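Local atomic coordinates of putative sortase (Streptococcus pneumoniae, PDB entry 2W1J), a protein that probably acts as a class C sortase, a transpeptidase that joins pilin subunits covalently into the pilus fibre of Streptococcus pneumoniae. Residues A[27-32]-A[101-106]. Sequence-based numbering, arbitrary orientation.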
loop_
_atom_site.group_PDB
_atom_site.type_symbol
_atom_site.label_atom_id
_atom_site.label_comp_id
_atom_site.label_asym_id
_atom_site.label_seq_id
_atom_site.Cartn_x
_atom_site.Cartn_y
_atom_site.Cartn_z
ATOM N N LEU A 27 -15.433 -8.055 -7.035
ATOM C CA LEU A 27 -14.784 -7.218 -8.043
ATOM C C LEU A 27 -13.287 -7.087 -7.801
ATOM O O LEU A 27 -12.491 -7.123 -8.735
ATOM C CB LEU A 27 -15.433 -5.835 -8.100
ATOM C CG LEU A 27 -16.889 -5.842 -8.570
ATOM C CD1 LEU A 27 -17.548 -4.482 -8.372
ATOM C CD2 LEU A 27 -16.982 -6.285 -10.020
ATOM N N ALA A 28 -12.905 -6.931 -6.540
ATOM C CA ALA A 28 -11.494 -6.773 -6.198
ATOM C C ALA A 28 -10.741 -8.065 -6.492
ATOM O O ALA A 28 -9.622 -8.038 -7.019
ATOM C CB ALA A 28 -11.326 -6.385 -4.730
ATOM N N GLN A 29 -11.353 -9.201 -6.159
ATOM C CA GLN A 29 -10.715 -10.486 -6.410
ATOM C C GLN A 29 -10.533 -10.724 -7.907
ATOM O O GLN A 29 -9.507 -11.246 -8.346
ATOM C CB GLN A 29 -11.511 -11.638 -5.785
ATOM C CG GLN A 29 -10.729 -12.930 -5.771
ATOM C CD GLN A 29 -9.488 -12.804 -4.907
ATOM O OE1 GLN A 29 -9.591 -12.546 -3.711
ATOM N NE2 GLN A 29 -8.321 -12.953 -5.510
ATOM N N ALA A 30 -11.557 -10.384 -8.682
ATOM C CA ALA A 30 -11.491 -10.551 -10.129
ATOM C C ALA A 30 -10.363 -9.700 -10.702
ATOM O O ALA A 30 -9.636 -10.134 -11.595
ATOM C CB ALA A 30 -12.819 -10.167 -10.770
ATOM N N PHE A 31 -10.233 -8.474 -10.204
ATOM C CA PHE A 31 -9.163 -7.587 -10.633
ATOM C C PHE A 31 -7.788 -8.197 -10.349
ATOM O O PHE A 31 -6.904 -8.200 -11.206
ATOM C CB PHE A 31 -9.335 -6.242 -9.929
ATOM C CG PHE A 31 -8.314 -5.210 -10.317
ATOM C CD1 PHE A 31 -7.060 -5.203 -9.729
ATOM C CD2 PHE A 31 -8.610 -4.246 -11.266
ATOM C CE1 PHE A 31 -6.119 -4.247 -10.070
ATOM C CE2 PHE A 31 -7.670 -3.293 -11.620
ATOM C CZ PHE A 31 -6.426 -3.297 -11.024
ATOM N N ASN A 32 -7.595 -8.699 -9.133
ATOM C CA ASN A 32 -6.326 -9.340 -8.802
ATOM C C ASN A 32 -6.058 -10.603 -9.617
ATOM O O ASN A 32 -4.931 -10.835 -10.065
ATOM C CB ASN A 32 -6.235 -9.647 -7.307
ATOM C CG ASN A 32 -5.710 -8.475 -6.513
ATOM O OD1 ASN A 32 -5.513 -7.394 -7.068
ATOM N ND2 ASN A 32 -5.502 -8.674 -5.211
ATOM N N LEU A 101 -4.172 -5.376 -5.669
ATOM C CA LEU A 101 -4.957 -4.672 -4.661
ATOM C C LEU A 101 -4.735 -5.299 -3.291
ATOM O O LEU A 101 -4.478 -6.511 -3.189
ATOM C CB LEU A 101 -6.436 -4.737 -5.004
ATOM C CG LEU A 101 -6.831 -4.084 -6.328
ATOM C CD1 LEU A 101 -8.301 -4.342 -6.609
ATOM C CD2 LEU A 101 -6.557 -2.582 -6.259
ATOM N N PRO A 102 -4.828 -4.482 -2.230
ATOM C CA PRO A 102 -4.464 -4.942 -0.888
ATOM C C PRO A 102 -5.601 -5.730 -0.244
ATOM O O PRO A 102 -6.236 -5.280 0.717
ATOM C CB PRO A 102 -4.176 -3.634 -0.142
ATOM C CG PRO A 102 -5.075 -2.632 -0.816
ATOM C CD PRO A 102 -5.064 -3.024 -2.271
ATOM N N ILE A 103 -5.817 -6.932 -0.772
ATOM C CA ILE A 103 -6.799 -7.873 -0.236
ATOM C C ILE A 103 -6.180 -9.235 0.087
ATOM O O ILE A 103 -6.875 -10.146 0.525
ATOM C CB ILE A 103 -7.997 -8.064 -1.191
ATOM C CG1 ILE A 103 -7.535 -8.669 -2.521
ATOM C CG2 ILE A 103 -8.699 -6.740 -1.406
ATOM C CD1 ILE A 103 -8.668 -9.113 -3.455
ATOM N N GLY A 104 -4.874 -9.370 -0.112
ATOM C CA GLY A 104 -4.168 -10.605 0.222
ATOM C C GLY A 104 -4.542 -11.776 -0.654
ATOM O O GLY A 104 -5.295 -11.634 -1.626
ATOM N N GLY A 105 -3.997 -12.935 -0.292
ATOM C CA GLY A 105 -4.197 -14.175 -1.037
ATOM C C GLY A 105 -2.873 -14.754 -1.495
ATOM O O GLY A 105 -1.866 -14.047 -1.596
ATOM N N ASN A 106 -2.844 -16.051 -1.770
ATOM C CA ASN A 106 -1.633 -16.658 -2.314
ATOM C C ASN A 106 -1.274 -15.979 -3.645
ATOM O O ASN A 106 -2.149 -15.523 -4.379
ATOM C CB ASN A 106 -1.842 -18.170 -2.479
ATOM C CG ASN A 106 -0.536 -18.946 -2.593
ATOM O OD1 ASN A 106 0.549 -18.421 -2.329
ATOM N ND2 ASN A 106 -0.644 -20.216 -2.967
HETATM O O HOH W 1 -5.953 -11.495 -4.360
HETATM O O HOH W 2 -8.166 -12.246 -1.374
#
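The last turns of a helix, 27-32, come closest to the irregular loop 101-106 where N32 faces L101, their CA atoms 6.4 Å apart; an inverse gamma turn centred on P102 follows, with I103 N bonded back to L101 O. The amide of N32 grips the backbone of L101 at two points. N32 OD1 takes the N-H of L101 N in the carbonyl plane, on a lone pair, at 2.8 Å. N32 ND2 gives a nearly straight bond (172°) to L101 O, 3.1 Å away; L101 O lies in the amide plane of N32, while ND2 stands 25° out of the L101 carbonyl plane. This pairing fixes the flip of the amide, and L101 O receives N32 ND2 and I103 N from the same face of its plane. Next to this pair, L101 crosses F31 at about a right angle and sets L101 CD1 3.5 Å from F31 CD1, oblique to the ring. I103 sets CD1 against the helix, 4.0 Å from A28 CB, while I103 CG1 passes N32 ND2 at 3.4 Å. Q29, bent at chi2 (63°), brings its amide back toward the loop: NE2 bonds D33 and a water that also joins N32 ND2 to G104 O, and OE1 meets a second water. The contact seats the end of helix 18-33, the second of two N-terminal helices, against the loop between strands 93-95 and 108-113 of the sortase beta-barrel, with L60 packed on A28 and L101.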